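2,3-bisphosphoglycerate-independent phosphoglycerate mutase (Pyrococcus horikoshii, PDB 2ZKT) probably interconverts 2-phosphoglycerate and 3-phosphoglycerate in glycolysis, as a metal-binding mutase of the alkaline phosphatase superfamily. Local coordinates at residues Thr27-Ala32 / Phe378-Ala383; Leu96-Asn101 / Leu223-Ala228; Tyr267-Ala272 / Met281-Lys286. One frame throughout, in Å; residues are numbered along the deposited sequence.

Overall arrangement
Contact 1 joins residues near the start of the chain to residues near its end, so contacts 2 and 3 both lie inside the loop that it closes, one after the other. Contacts 1 and 3 both adjoin the eight-stranded mixed sheet: contact 1 rests on strand 361-366, contact 3 follows edge strand 265-267, and helix 313-331 touches both, although their centres are about 26 Å apart. Contact 2 builds part of the separate four-stranded antiparallel sheet, its centre about 37 Å from that of contact 1 and about 29 Å from that of contact 3. Contact 1 thus brings distant ends of the metalloenzyme region together beside the main sheet.

Contact 1. Residues Thr27-Ala32 / Phe378-Ala383; sequences TPLEYA and FGEREA
E30 reaches from the short helix 28-31 to R381, which grips its carboxylate side-on: NH2 binds OE1 at 2.7 Å and NE binds OE2 at 2.9 Å, each on a syn lone pair, with the two flat groups turned 27° apart. OE2 also accepts the backbone N of R381 at 3.1 Å, and a water relays it to the backbone N of E382, so this carboxylate serves amides in the first turn of helix 380-383. Behind it the packing is tight. E30 CG lies 3.9 Å from G379 CA, a close approach that suits a glycine. T27 OG1, set between backbone N and carbonyl carbon (chi1 61°), donates to E380 OE1 at 2.7 Å from above the carboxylate plane; the other oxygen of E380 is held by the backbone of D17. Deeper still, L29 CD2 makes an off-centre CH-pi contact with the F378 ring, 4.2 Å from its centroid, and P362 of strand 361-366 touches both residues. Against this buried part stands a polar rim more accessible to solvent, where E30 and R381 are partly exposed and R381 NH2 has a second acceptor in G25 O. An alanine in place of E30 would probably leave the R381 guanidinium without its counter-charge and held less firmly, with G25 O still in place. At the start of helix 28-31 the exchange is reciprocal: T27 N donates to E30 OE1 at 2.9 Å, and E30 N to T27 OG1 at 3.2 Å. This is a capping box at a helix N-terminus, its glutamate shared with a second helix start.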
loop_
_atom_site.group_PDB
_atom_site.type_symbol
_atom_site.label_atom_id
_atom_site.label_comp_id
_atom_site.label_asym_id
_atom_site.label_seq_id
_atom_site.Cartn_x
_atom_site.Cartn_y
_atom_site.Cartn_z
ATOM N N THR B 27 3.065 8.783 4.874
ATOM C CA THR B 27 2.050 8.513 5.874
ATOM C C THR B 27 1.597 7.085 5.574
ATOM O O THR B 27 1.837 6.572 4.475
ATOM C CB THR B 27 0.842 9.431 5.715
ATOM O OG1 THR B 27 0.255 9.205 4.425
ATOM C CG2 THR B 27 1.261 10.907 5.860
ATOM N N PRO B 28 0.951 6.421 6.550
ATOM C CA PRO B 28 0.470 5.045 6.348
ATOM C C PRO B 28 -0.369 4.919 5.070
ATOM O O PRO B 28 -0.264 3.931 4.344
ATOM C CB PRO B 28 -0.356 4.787 7.615
ATOM C CG PRO B 28 0.441 5.531 8.656
ATOM C CD PRO B 28 0.761 6.845 7.954
ATOM N N LEU B 29 -1.198 5.926 4.803
ATOM C CA LEU B 29 -2.053 5.914 3.620
ATOM C C LEU B 29 -1.249 5.976 2.331
ATOM O O LEU B 29 -1.595 5.315 1.354
ATOM C CB LEU B 29 -3.044 7.095 3.642
ATOM C CG LEU B 29 -3.809 7.321 2.312
ATOM C CD1 LEU B 29 -4.485 6.031 1.845
ATOM C CD2 LEU B 29 -4.847 8.427 2.514
ATOM N N GLU B 30 -0.175 6.761 2.329
ATOM C CA GLU B 30 0.646 6.890 1.131
ATOM C C GLU B 30 1.462 5.614 0.920
ATOM O O GLU B 30 1.477 5.044 -0.180
ATOM C CB GLU B 30 1.564 8.124 1.248
ATOM C CG GLU B 30 0.794 9.445 1.264
ATOM C CD GLU B 30 1.633 10.630 1.743
ATOM O OE1 GLU B 30 2.556 10.417 2.573
ATOM O OE2 GLU B 30 1.357 11.782 1.304
ATOM N N TYR B 31 2.103 5.163 2.004
ATOM C CA TYR B 31 2.942 3.958 2.031
ATOM C C TYR B 31 2.143 2.696 1.658
ATOM O O TYR B 31 2.592 1.888 0.858
ATOM C CB TYR B 31 3.535 3.794 3.444
ATOM C CG TYR B 31 4.432 2.587 3.639
ATOM C CD1 TYR B 31 5.767 2.606 3.223
ATOM C CD2 TYR B 31 3.952 1.426 4.259
ATOM C CE1 TYR B 31 6.601 1.505 3.416
ATOM C CE2 TYR B 31 4.784 0.314 4.459
ATOM C CZ TYR B 31 6.107 0.363 4.035
ATOM O OH TYR B 31 6.943 -0.726 4.227
ATOM N N ALA B 32 0.957 2.543 2.250
ATOM C CA ALA B 32 0.096 1.385 2.004
ATOM C C ALA B 32 -0.216 1.204 0.528
ATOM O O ALA B 32 -0.441 2.169 -0.185
ATOM C CB ALA B 32 -1.213 1.532 2.797
ATOM N N PHE B 378 -4.114 8.373 -4.073
ATOM C CA PHE B 378 -4.832 8.875 -2.904
ATOM C C PHE B 378 -3.891 8.992 -1.711
ATOM O O PHE B 378 -3.436 7.991 -1.166
ATOM C CB PHE B 378 -6.023 7.962 -2.560
ATOM C CG PHE B 378 -6.933 8.524 -1.485
ATOM C CD1 PHE B 378 -7.390 9.851 -1.557
ATOM C CD2 PHE B 378 -7.330 7.738 -0.399
ATOM C CE1 PHE B 378 -8.225 10.388 -0.570
ATOM C CE2 PHE B 378 -8.171 8.265 0.603
ATOM C CZ PHE B 378 -8.620 9.598 0.517
ATOM N N GLY B 379 -3.596 10.228 -1.314
ATOM C CA GLY B 379 -2.707 10.454 -0.183
ATOM C C GLY B 379 -2.793 11.895 0.294
ATOM O O GLY B 379 -3.276 12.770 -0.436
ATOM N N GLU B 380 -2.316 12.154 1.509
ATOM C CA GLU B 380 -2.374 13.502 2.060
ATOM C C GLU B 380 -1.669 14.552 1.193
ATOM O O GLU B 380 -2.224 15.633 0.969
ATOM C CB GLU B 380 -1.812 13.534 3.492
ATOM C CG GLU B 380 -2.698 12.801 4.503
ATOM C CD GLU B 380 -2.295 11.339 4.699
ATOM O OE1 GLU B 380 -1.877 10.684 3.713
ATOM O OE2 GLU B 380 -2.399 10.844 5.849
ATOM N N ARG B 381 -0.463 14.254 0.696
ATOM C CA ARG B 381 0.231 15.238 -0.129
ATOM C C ARG B 381 -0.466 15.459 -1.470
ATOM O O ARG B 381 -0.449 16.566 -2.014
ATOM C CB ARG B 381 1.714 14.848 -0.338
ATOM C CG ARG B 381 2.674 15.613 0.617
ATOM C CD ARG B 381 2.329 15.361 2.093
ATOM N NE ARG B 381 2.721 14.019 2.534
ATOM C CZ ARG B 381 3.959 13.681 2.907
ATOM N NH1 ARG B 381 4.933 14.583 2.902
ATOM N NH2 ARG B 381 4.234 12.436 3.266
ATOM N N GLU B 382 -1.100 14.405 -1.988
ATOM C CA GLU B 382 -1.824 14.491 -3.252
ATOM C C GLU B 382 -3.112 15.323 -3.025
ATOM O O GLU B 382 -3.476 16.171 -3.846
ATOM C CB GLU B 382 -2.163 13.068 -3.730
ATOM C CG GLU B 382 -2.458 12.925 -5.227
ATOM C CD GLU B 382 -1.206 13.007 -6.109
ATOM O OE1 GLU B 382 -0.092 12.748 -5.606
ATOM O OE2 GLU B 382 -1.339 13.306 -7.313
ATOM N N ALA B 383 -3.784 15.090 -1.897
ATOM C CA ALA B 383 -5.009 15.820 -1.585
ATOM C C ALA B 383 -4.729 17.315 -1.439
ATOM O O ALA B 383 -5.578 18.171 -1.659
ATOM C CB ALA B 383 -5.565 15.261 -0.273
HETATM O O HOH W 1 0.116 11.518 -1.486
#

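Contact 2. Residues Leu96-Asn101 / Leu223-Ala228; sequences LAFRVN and LLIRGA
R99 and R226 are matched across the strands as a hydrogen-bonded antiparallel pair, R99 N donating to R226 O at 2.9 Å and R226 N returning a bond to R99 O at 3.0 Å. N101 and L224 form the next such pair, while V100 and I225 make the non-hydrogen-bonded pair between them. Followed outward, the R99 side chain runs beside that of R226, both pointing the same way. Its CB lies 4.0 Å from R226 O; CG, in the crowded position between backbone N and carbonyl carbon (chi1 57°), comes to 3.3 Å from the same oxygen and also meets R226 CG. CD still touches R226 CG and passes close to G227, where the positive phi favours a glycine. A bend at chi3 (-65°) places NE near the like-charged guanidinium of R79. Beyond it NH1 closes to 3.1 Å from R226 CD, which sits at the edge of the R99 guanidinium; the two guanidinium planes are 69° apart. On this same face N101 OD1 is buried without a partner in the model. The opposite face is apolar: F98 CB packs at 3.3 Å against I225 CG2, and F98 CE2 lies 3.5 Å from A228 CB, with L192 of helix 186-203 also against F98. The strand pair therefore separates an apolar side, with F98, V100 and I225, from one that carries the two arginines. R99 has like-charged neighbours in both R79 and R226, a crowding that solvent or an anion is likely to ease; its side chain, about 11 Å from a bound zinc ion, may lie near the substrate site.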
loop_
_atom_site.group_PDB
_atom_site.type_symbol
_atom_site.label_atom_id
_atom_site.label_comp_id
_atom_site.label_asym_id
_atom_site.label_seq_id
_atom_site.Cartn_x
_atom_site.Cartn_y
_atom_site.Cartn_z
ATOM N N LEU B 96 -31.521 11.922 29.178
ATOM C CA LEU B 96 -30.106 12.261 29.329
ATOM C C LEU B 96 -29.307 10.947 29.477
ATOM O O LEU B 96 -29.618 10.121 30.341
ATOM C CB LEU B 96 -29.898 13.144 30.567
ATOM C CG LEU B 96 -28.468 13.682 30.768
ATOM C CD1 LEU B 96 -28.036 14.495 29.545
ATOM C CD2 LEU B 96 -28.417 14.548 32.029
ATOM N N ALA B 97 -28.289 10.760 28.626
ATOM C CA ALA B 97 -27.477 9.539 28.647
ATOM C C ALA B 97 -26.006 9.804 28.961
ATOM O O ALA B 97 -25.493 10.899 28.723
ATOM C CB ALA B 97 -27.600 8.818 27.323
ATOM N N PHE B 98 -25.327 8.787 29.497
ATOM C CA PHE B 98 -23.920 8.911 29.874
ATOM C C PHE B 98 -23.127 7.665 29.494
ATOM O O PHE B 98 -23.687 6.569 29.370
ATOM C CB PHE B 98 -23.782 9.065 31.391
ATOM C CG PHE B 98 -24.629 10.153 31.990
ATOM C CD1 PHE B 98 -25.991 9.940 32.239
ATOM C CD2 PHE B 98 -24.057 11.381 32.354
ATOM C CE1 PHE B 98 -26.771 10.930 32.846
ATOM C CE2 PHE B 98 -24.830 12.379 32.963
ATOM C CZ PHE B 98 -26.193 12.151 33.211
ATOM N N ARG B 99 -21.816 7.840 29.312
ATOM C CA ARG B 99 -20.931 6.708 29.030
ATOM C C ARG B 99 -20.410 6.348 30.439
ATOM O O ARG B 99 -20.052 7.232 31.234
ATOM C CB ARG B 99 -19.782 7.122 28.095
ATOM C CG ARG B 99 -18.921 8.266 28.605
ATOM C CD ARG B 99 -18.063 8.847 27.474
ATOM N NE ARG B 99 -17.072 7.895 26.964
ATOM C CZ ARG B 99 -15.970 7.533 27.623
ATOM N NH1 ARG B 99 -15.711 8.047 28.824
ATOM N NH2 ARG B 99 -15.127 6.655 27.083
ATOM N N VAL B 100 -20.405 5.056 30.756
ATOM C CA VAL B 100 -19.970 4.609 32.080
ATOM C C VAL B 100 -18.810 3.601 32.071
ATOM O O VAL B 100 -18.808 2.636 31.287
ATOM C CB VAL B 100 -21.147 3.943 32.852
ATOM C CG1 VAL B 100 -20.724 3.660 34.287
ATOM C CG2 VAL B 100 -22.402 4.836 32.801
ATOM N N ASN B 101 -17.845 3.818 32.967
ATOM C CA ASN B 101 -16.702 2.915 33.097
ATOM C C ASN B 101 -16.744 2.295 34.490
ATOM O O ASN B 101 -16.889 3.021 35.488
ATOM C CB ASN B 101 -15.366 3.667 32.944
ATOM C CG ASN B 101 -15.182 4.272 31.557
ATOM O OD1 ASN B 101 -15.810 5.281 31.211
ATOM N ND2 ASN B 101 -14.317 3.655 30.755
ATOM N N LEU B 223 -18.386 3.380 39.845
ATOM C CA LEU B 223 -18.904 3.801 38.549
ATOM C C LEU B 223 -18.392 5.180 38.113
ATOM O O LEU B 223 -18.644 6.175 38.796
ATOM C CB LEU B 223 -20.442 3.818 38.619
ATOM C CG LEU B 223 -21.187 2.489 38.429
ATOM C CD1 LEU B 223 -22.637 2.728 38.044
ATOM C CD2 LEU B 223 -20.458 1.659 37.373
ATOM N N LEU B 224 -17.650 5.235 37.000
ATOM C CA LEU B 224 -17.180 6.532 36.491
ATOM C C LEU B 224 -18.153 6.933 35.374
ATOM O O LEU B 224 -18.218 6.282 34.329
ATOM C CB LEU B 224 -15.742 6.448 35.956
ATOM C CG LEU B 224 -14.653 6.251 37.027
ATOM C CD1 LEU B 224 -13.274 6.409 36.378
ATOM C CD2 LEU B 224 -14.825 7.267 38.159
ATOM N N ILE B 225 -18.919 8.001 35.629
ATOM C CA ILE B 225 -19.937 8.495 34.695
ATOM C C ILE B 225 -19.530 9.813 34.048
ATOM O O ILE B 225 -19.212 10.788 34.732
ATOM C CB ILE B 225 -21.292 8.726 35.421
ATOM C CG1 ILE B 225 -21.695 7.469 36.206
ATOM C CG2 ILE B 225 -22.375 9.066 34.405
ATOM C CD1 ILE B 225 -22.933 7.656 37.072
ATOM N N ARG B 226 -19.571 9.847 32.718
ATOM C CA ARG B 226 -19.192 11.049 31.993
ATOM C C ARG B 226 -19.895 11.158 30.638
ATOM O O ARG B 226 -20.773 10.350 30.309
ATOM C CB ARG B 226 -17.669 11.053 31.811
ATOM C CG ARG B 226 -17.118 9.781 31.174
ATOM C CD ARG B 226 -15.617 9.653 31.432
ATOM N NE ARG B 226 -14.936 10.945 31.300
ATOM C CZ ARG B 226 -13.611 11.115 31.325
ATOM N NH1 ARG B 226 -12.800 10.066 31.476
ATOM N NH2 ARG B 226 -13.095 12.340 31.206
ATOM N N GLY B 227 -19.507 12.171 29.862
ATOM C CA GLY B 227 -20.091 12.369 28.540
ATOM C C GLY B 227 -21.604 12.537 28.524
ATOM O O GLY B 227 -22.291 11.907 27.711
ATOM N N ALA B 228 -22.124 13.375 29.419
ATOM C CA ALA B 228 -23.566 13.623 29.487
ATOM C C ALA B 228 -24.050 14.086 28.105
ATOM O O ALA B 228 -23.419 14.943 27.467
ATOM C CB ALA B 228 -23.869 14.694 30.550
#

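Contact 3. Residues Tyr267-Ala272 / Met281-Lys286; sequences YTPEGA and MAKAKK
Y267 ends edge strand 265-267 and meets K286 of helix 280-291, in the beta-alpha-beta crossover that leads on to the parallel strand 296-301; a type II beta turn, P269 to A272, lies in the connection. No hydrogen bond joins the two segments, and the contact is made by van der Waals packing. At Y267 the aliphatic part of K286 crosses the tyrosine side chain at about a right angle, CE coming obliquely to 3.8 Å from ring atom CD2. The lysine gets there with CG anti to its backbone N (chi1 -174°) and a bend at chi2 (58°), while the tyrosine hydroxyl is engaged elsewhere, with the hydroxyl of Y294. After T268, which faces away, P269 carries most of the packing against the helix: its CG sits 3.9 Å from A282 O and 4.1 Å from K283 CA, and its CB lies 4.1 Å from K286 CB, so the ring rests against one turn of the helix. V249 of strand 246-249 touches P269, K283 and K286 alike, tying turn and helix to the neighbouring strand. E270 contributes its backbone, its carbonyl O lying 3.6 Å from A282 CB, while its carboxylate leads away from the helix. G271 takes the third place of the turn with phi at 106°, where a side chain would jam against the preceding carbonyl. A272 closes the turn, its N donating to P269 O at 3.2 Å. Its methyl then meets the extended chain of K283, whose NZ makes a weak hydrogen bond to H300 O: A272 CB stands 3.5 Å from K283 CE.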
loop_
_atom_site.group_PDB
_atom_site.type_symbol
_atom_site.label_atom_id
_atom_site.label_comp_id
_atom_site.label_asym_id
_atom_site.label_seq_id
_atom_site.Cartn_x
_atom_site.Cartn_y
_atom_site.Cartn_z
ATOM N N TYR B 267 -27.155 -0.881 9.880
ATOM C CA TYR B 267 -26.981 -2.320 9.714
ATOM C C TYR B 267 -25.590 -2.715 10.183
ATOM O O TYR B 267 -24.626 -1.961 10.007
ATOM C CB TYR B 267 -27.118 -2.718 8.241
ATOM C CG TYR B 267 -28.499 -2.503 7.668
ATOM C CD1 TYR B 267 -28.868 -1.264 7.136
ATOM C CD2 TYR B 267 -29.440 -3.537 7.649
ATOM C CE1 TYR B 267 -30.135 -1.057 6.601
ATOM C CE2 TYR B 267 -30.722 -3.340 7.114
ATOM C CZ TYR B 267 -31.063 -2.098 6.589
ATOM O OH TYR B 267 -32.322 -1.889 6.054
ATOM N N THR B 268 -25.498 -3.901 10.780
ATOM C CA THR B 268 -24.230 -4.444 11.252
ATOM C C THR B 268 -24.227 -5.891 10.760
ATOM O O THR B 268 -24.745 -6.786 11.426
ATOM C CB THR B 268 -24.145 -4.433 12.788
ATOM O OG1 THR B 268 -24.516 -3.134 13.287
ATOM C CG2 THR B 268 -22.723 -4.765 13.239
ATOM N N PRO B 269 -23.652 -6.133 9.570
ATOM C CA PRO B 269 -23.609 -7.491 9.014
ATOM C C PRO B 269 -22.803 -8.468 9.870
ATOM O O PRO B 269 -22.012 -8.060 10.730
ATOM C CB PRO B 269 -22.989 -7.269 7.632
ATOM C CG PRO B 269 -22.029 -6.153 7.892
ATOM C CD PRO B 269 -22.864 -5.202 8.733
ATOM N N GLU B 270 -23.021 -9.765 9.628
ATOM C CA GLU B 270 -22.329 -10.825 10.357
ATOM C C GLU B 270 -20.812 -10.696 10.181
ATOM O O GLU B 270 -20.312 -10.690 9.052
ATOM C CB GLU B 270 -22.783 -12.199 9.840
ATOM C CG GLU B 270 -24.262 -12.506 10.064
ATOM C CD GLU B 270 -24.609 -12.697 11.536
ATOM O OE1 GLU B 270 -23.988 -13.571 12.188
ATOM O OE2 GLU B 270 -25.504 -11.978 12.040
ATOM N N GLY B 271 -20.085 -10.590 11.295
ATOM C CA GLY B 271 -18.633 -10.480 11.219
ATOM C C GLY B 271 -18.051 -9.101 11.509
ATOM O O GLY B 271 -16.874 -8.986 11.879
ATOM N N ALA B 272 -18.867 -8.057 11.350
ATOM C CA ALA B 272 -18.419 -6.683 11.590
ATOM C C ALA B 272 -18.360 -6.391 13.096
ATOM O O ALA B 272 -19.392 -6.308 13.766
ATOM C CB ALA B 272 -19.363 -5.697 10.884
ATOM N N MET B 281 -14.949 -7.445 4.056
ATOM C CA MET B 281 -15.589 -7.887 2.827
ATOM C C MET B 281 -17.094 -8.107 3.047
ATOM O O MET B 281 -17.903 -8.096 2.123
ATOM C CB MET B 281 -14.921 -9.191 2.352
ATOM C CG MET B 281 -13.431 -9.025 2.002
ATOM S SD MET B 281 -13.118 -7.674 0.841
ATOM C CE MET B 281 -12.917 -8.641 -0.669
ATOM N N ALA B 282 -17.437 -8.361 4.330
ATOM C CA ALA B 282 -18.843 -8.513 4.688
ATOM C C ALA B 282 -19.561 -7.167 4.674
ATOM O O ALA B 282 -20.728 -7.057 4.326
ATOM C CB ALA B 282 -18.925 -9.134 6.083
ATOM N N LYS B 283 -18.825 -6.124 5.057
ATOM C CA LYS B 283 -19.377 -4.770 5.066
ATOM C C LYS B 283 -19.616 -4.307 3.628
ATOM O O LYS B 283 -20.642 -3.683 3.319
ATOM C CB LYS B 283 -18.411 -3.815 5.778
ATOM C CG LYS B 283 -18.466 -3.919 7.295
ATOM C CD LYS B 283 -17.419 -3.029 7.947
ATOM C CE LYS B 283 -17.546 -3.086 9.453
ATOM N NZ LYS B 283 -16.392 -2.433 10.125
ATOM N N ALA B 284 -18.662 -4.635 2.754
ATOM C CA ALA B 284 -18.755 -4.263 1.347
ATOM C C ALA B 284 -19.923 -5.004 0.710
ATOM O O ALA B 284 -20.728 -4.414 -0.015
ATOM C CB ALA B 284 -17.457 -4.609 0.626
ATOM N N LYS B 285 -20.004 -6.305 0.990
ATOM C CA LYS B 285 -21.070 -7.145 0.455
ATOM C C LYS B 285 -22.417 -6.493 0.799
ATOM O O LYS B 285 -23.273 -6.302 -0.080
ATOM C CB LYS B 285 -20.963 -8.556 1.060
ATOM C CG LYS B 285 -21.832 -9.626 0.397
ATOM C CD LYS B 285 -23.278 -9.577 0.888
ATOM C CE LYS B 285 -24.086 -10.773 0.375
ATOM N NZ LYS B 285 -24.200 -10.790 -1.114
ATOM N N LYS B 286 -22.581 -6.125 2.071
ATOM C CA LYS B 286 -23.817 -5.493 2.534
ATOM C C LYS B 286 -24.067 -4.106 1.909
ATOM O O LYS B 286 -25.206 -3.788 1.527
ATOM C CB LYS B 286 -23.816 -5.376 4.071
ATOM C CG LYS B 286 -25.131 -4.865 4.656
ATOM C CD LYS B 286 -26.295 -5.771 4.260
ATOM C CE LYS B 286 -27.637 -5.181 4.671
ATOM N NZ LYS B 286 -28.781 -6.014 4.171
#